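Local coordinates for fructosyl amine:oxygen oxidoreductase (Neosartorya fumigata, PDB 4WCT), which catalyses the oxidative deglycation of fructosyl amines (Amadori products) with a bound flavin-adenine dinucleotide, probably with oxygen as electron acceptor, at residues T154-W167 against Q271-K283. Sequence-based numbering, arbitrary orientation.
Sequences TMPPGVLTGDFPGW and QYRNLPVLFNIAK
Asn280 lies over one face of the Trp167 indole: its ND2 hangs 3.4 Å above the ring plane, over the centre, and its CB makes a CH-pi contact 4.0 Å from the centroid of the six-membered ring. CG of Asn280 stands anti to the backbone N (chi1 174°), which carries the amide across the indole; ND2 is hydrogen-bonded to His122 ND1, while OD1 accepts from Ala282 N in an Asx turn. Phe164 CD2 covers the opposite face near the rim, Pro165 O sits at the indole edge, and NE1 is hydrogen-bonded to Asp342 OD2 of helix 330-343. At the far end Val159 CG2 is centred over the Tyr272 ring, 4.2 Å from its centroid. Here the loop between helix 148-152 and strand 168-172 covers residues 271-276 and strand 277-280; that strand pairs in parallel with 117-121 in a mixed sheet of this FAD-dependent oxidoreductase family member. Leu278 CD2 meets the edge of the Phe164 ring and Leu160 CD2, whereas its CB touches Met155 CE. The extended Met155 chain crosses Leu275 at about a right angle, SD 3.9 Å from Leu275 CD2. That methyl also presses tightly on Pro156 CD. Gln271 NE2 donates almost straight (176°) to Pro157 O at 2.9 Å, in the carbonyl plane.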
# COMPACT_ATOMS: atom_id res chain seq x y z
N THR A 154 16.78 14.91 15.23
CA THR A 154 16.52 14.62 13.83
C THR A 154 15.45 15.51 13.23
O THR A 154 15.31 15.51 12.00
CB THR A 154 16.03 13.16 13.60
OG1 THR A 154 14.75 12.97 14.20
CG2 THR A 154 17.02 12.18 14.04
N MET A 155 14.77 16.33 14.05
CA MET A 155 13.69 17.21 13.58
C MET A 155 13.85 18.59 14.23
O MET A 155 14.59 18.74 15.20
CB MET A 155 12.33 16.60 13.92
CG MET A 155 12.10 15.29 13.19
SD MET A 155 10.43 14.68 13.39
CE MET A 155 10.61 12.99 12.83
N PRO A 156 13.16 19.62 13.70
CA PRO A 156 13.30 20.95 14.29
C PRO A 156 12.86 21.00 15.73
O PRO A 156 11.99 20.25 16.16
CB PRO A 156 12.37 21.83 13.43
CG PRO A 156 12.33 21.14 12.11
CD PRO A 156 12.35 19.67 12.45
N PRO A 157 13.34 22.01 16.45
CA PRO A 157 12.91 22.15 17.84
C PRO A 157 11.41 22.33 17.95
O PRO A 157 10.80 23.03 17.13
CB PRO A 157 13.63 23.40 18.33
CG PRO A 157 14.41 23.92 17.22
CD PRO A 157 14.40 22.97 16.07
N GLY A 158 10.83 21.71 18.96
CA GLY A 158 9.39 21.79 19.15
C GLY A 158 8.62 20.62 18.57
O GLY A 158 7.43 20.49 18.85
N VAL A 159 9.22 19.87 17.65
CA VAL A 159 8.50 18.78 17.00
C VAL A 159 8.56 17.50 17.86
O VAL A 159 7.56 17.07 18.41
CB VAL A 159 9.09 18.51 15.61
CG1 VAL A 159 8.41 17.33 14.94
CG2 VAL A 159 8.97 19.78 14.77
N LEU A 160 9.76 16.98 18.09
CA LEU A 160 9.93 15.80 18.93
C LEU A 160 10.31 16.27 20.33
O LEU A 160 11.32 16.96 20.50
CB LEU A 160 11.00 14.86 18.38
CG LEU A 160 10.74 14.30 16.98
CD1 LEU A 160 11.89 13.40 16.54
CD2 LEU A 160 9.44 13.56 16.88
N THR A 161 9.50 15.91 21.30
CA THR A 161 9.63 16.43 22.65
C THR A 161 9.71 15.29 23.68
O THR A 161 9.83 15.54 24.88
CB THR A 161 8.44 17.33 23.00
OG1 THR A 161 7.24 16.57 22.91
CG2 THR A 161 8.36 18.51 22.05
N GLY A 162 9.51 14.06 23.23
CA GLY A 162 9.39 12.94 24.17
C GLY A 162 10.70 12.38 24.68
O GLY A 162 11.80 12.83 24.33
N ASP A 163 10.58 11.37 25.54
CA ASP A 163 11.69 10.74 26.17
C ASP A 163 12.11 9.43 25.50
O ASP A 163 13.12 8.87 25.89
CB ASP A 163 11.33 10.43 27.63
CG ASP A 163 11.28 11.64 28.48
OD1 ASP A 163 11.95 12.67 28.19
OD2 ASP A 163 10.58 11.56 29.49
N PHE A 164 11.36 8.97 24.51
CA PHE A 164 11.74 7.81 23.69
C PHE A 164 12.23 6.62 24.54
O PHE A 164 13.36 6.12 24.33
CB PHE A 164 12.81 8.20 22.66
CG PHE A 164 12.33 9.19 21.62
CD1 PHE A 164 12.22 10.55 21.91
CD2 PHE A 164 11.87 8.76 20.40
CE1 PHE A 164 11.71 11.45 20.95
CE2 PHE A 164 11.43 9.65 19.43
CZ PHE A 164 11.28 10.98 19.73
N PRO A 165 11.42 6.21 25.55
CA PRO A 165 11.96 5.30 26.56
C PRO A 165 12.28 3.91 26.00
O PRO A 165 11.39 3.23 25.49
CB PRO A 165 10.87 5.26 27.65
CG PRO A 165 9.92 6.39 27.33
CD PRO A 165 10.06 6.66 25.87
N GLY A 166 13.56 3.55 26.03
CA GLY A 166 14.03 2.30 25.46
C GLY A 166 14.25 2.27 23.97
O GLY A 166 14.72 1.27 23.44
N TRP A 167 13.98 3.40 23.30
CA TRP A 167 14.09 3.42 21.84
C TRP A 167 15.56 3.47 21.41
O TRP A 167 16.36 4.26 21.94
CB TRP A 167 13.39 4.64 21.27
CG TRP A 167 11.90 4.65 21.29
CD1 TRP A 167 11.06 4.41 22.36
CD2 TRP A 167 11.05 5.10 20.22
NE1 TRP A 167 9.77 4.67 22.00
CE2 TRP A 167 9.73 5.12 20.72
CE3 TRP A 167 11.27 5.47 18.90
CZ2 TRP A 167 8.64 5.46 19.92
CZ3 TRP A 167 10.22 5.83 18.13
CH2 TRP A 167 8.90 5.82 18.63
N GLN A 271 6.81 24.62 12.31
CA GLN A 271 8.00 23.87 12.67
C GLN A 271 8.07 22.48 12.06
O GLN A 271 9.16 21.90 11.96
CB GLN A 271 8.16 23.76 14.21
CG GLN A 271 8.57 25.03 14.91
CD GLN A 271 9.91 25.53 14.43
OE1 GLN A 271 9.96 26.42 13.56
NE2 GLN A 271 11.01 25.02 15.05
N TYR A 272 6.91 21.96 11.68
CA TYR A 272 6.77 20.55 11.31
C TYR A 272 6.97 20.39 9.80
O TYR A 272 6.06 19.97 9.08
CB TYR A 272 5.39 20.00 11.70
CG TYR A 272 5.15 19.86 13.20
CD1 TYR A 272 4.81 20.97 13.97
CD2 TYR A 272 5.03 18.59 13.79
CE1 TYR A 272 4.55 20.86 15.30
CE2 TYR A 272 4.78 18.46 15.14
CZ TYR A 272 4.55 19.59 15.89
OH TYR A 272 4.23 19.50 17.23
N ARG A 273 8.15 20.76 9.33
CA ARG A 273 8.42 20.80 7.90
C ARG A 273 9.68 20.04 7.56
O ARG A 273 10.67 20.05 8.31
CB ARG A 273 8.58 22.24 7.43
CG ARG A 273 7.30 23.02 7.35
CD ARG A 273 7.63 24.50 7.20
NE ARG A 273 6.43 25.33 7.06
CZ ARG A 273 6.45 26.65 7.02
NH1 ARG A 273 7.59 27.31 7.15
NH2 ARG A 273 5.31 27.33 6.89
N ASN A 274 9.65 19.32 6.43
CA ASN A 274 10.80 18.60 5.95
C ASN A 274 11.24 17.47 6.89
O ASN A 274 12.45 17.20 7.04
CB ASN A 274 11.98 19.55 5.74
CG ASN A 274 12.90 19.10 4.63
OD1 ASN A 274 12.47 18.48 3.67
ND2 ASN A 274 14.18 19.43 4.75
N LEU A 275 10.27 16.75 7.45
CA LEU A 275 10.54 15.81 8.51
C LEU A 275 10.86 14.43 7.96
O LEU A 275 10.13 13.92 7.12
CB LEU A 275 9.30 15.71 9.42
CG LEU A 275 8.82 16.98 10.13
CD1 LEU A 275 7.66 16.68 11.04
CD2 LEU A 275 9.95 17.67 10.89
N PRO A 276 11.93 13.80 8.46
CA PRO A 276 12.05 12.39 8.13
C PRO A 276 10.87 11.60 8.69
O PRO A 276 10.29 11.98 9.73
CB PRO A 276 13.33 11.97 8.82
CG PRO A 276 13.49 12.92 9.95
CD PRO A 276 12.92 14.22 9.45
N VAL A 277 10.52 10.50 8.03
CA VAL A 277 9.51 9.60 8.59
C VAL A 277 10.07 9.02 9.87
O VAL A 277 11.22 8.58 9.88
CB VAL A 277 9.20 8.48 7.59
CG1 VAL A 277 8.21 7.47 8.16
CG2 VAL A 277 8.67 9.07 6.28
N LEU A 278 9.28 9.01 10.95
CA LEU A 278 9.70 8.31 12.16
C LEU A 278 8.84 7.07 12.35
O LEU A 278 7.63 7.20 12.56
CB LEU A 278 9.54 9.23 13.36
CG LEU A 278 9.78 8.60 14.73
CD1 LEU A 278 11.24 8.20 14.94
CD2 LEU A 278 9.37 9.59 15.81
N PHE A 279 9.48 5.90 12.37
CA PHE A 279 8.81 4.60 12.45
C PHE A 279 9.42 3.76 13.56
O PHE A 279 10.61 3.50 13.56
CB PHE A 279 8.97 3.90 11.10
CG PHE A 279 8.36 2.52 11.03
CD1 PHE A 279 7.17 2.22 11.66
CD2 PHE A 279 8.95 1.56 10.24
CE1 PHE A 279 6.53 0.99 11.45
CE2 PHE A 279 8.34 0.32 10.03
CZ PHE A 279 7.12 0.05 10.62
N ASN A 280 8.59 3.34 14.52
CA ASN A 280 8.92 2.29 15.46
C ASN A 280 8.11 1.05 15.09
O ASN A 280 6.86 1.10 15.02
CB ASN A 280 8.60 2.75 16.89
CG ASN A 280 8.80 1.66 17.92
OD1 ASN A 280 8.48 0.50 17.67
ND2 ASN A 280 9.17 2.03 19.12
N ILE A 281 8.82 -0.02 14.76
CA ILE A 281 8.20 -1.20 14.14
C ILE A 281 7.19 -1.90 15.03
O ILE A 281 6.46 -2.77 14.55
CB ILE A 281 9.26 -2.21 13.67
CG1 ILE A 281 10.00 -2.81 14.87
CG2 ILE A 281 10.19 -1.57 12.65
CD1 ILE A 281 10.85 -4.01 14.47
N ALA A 282 7.11 -1.55 16.30
CA ALA A 282 6.09 -2.13 17.17
C ALA A 282 5.22 -1.09 17.82
O ALA A 282 4.52 -1.40 18.79
CB ALA A 282 6.72 -3.04 18.22
N LYS A 283 5.24 0.15 17.31
CA LYS A 283 4.38 1.21 17.86
C LYS A 283 3.66 2.00 16.78
O LYS A 283 2.44 2.14 16.80
CB LYS A 283 5.11 2.16 18.79
CG LYS A 283 5.47 1.50 20.12
CD LYS A 283 5.80 2.57 21.16
CE LYS A 283 6.18 1.94 22.49
NZ LYS A 283 4.97 1.58 23.23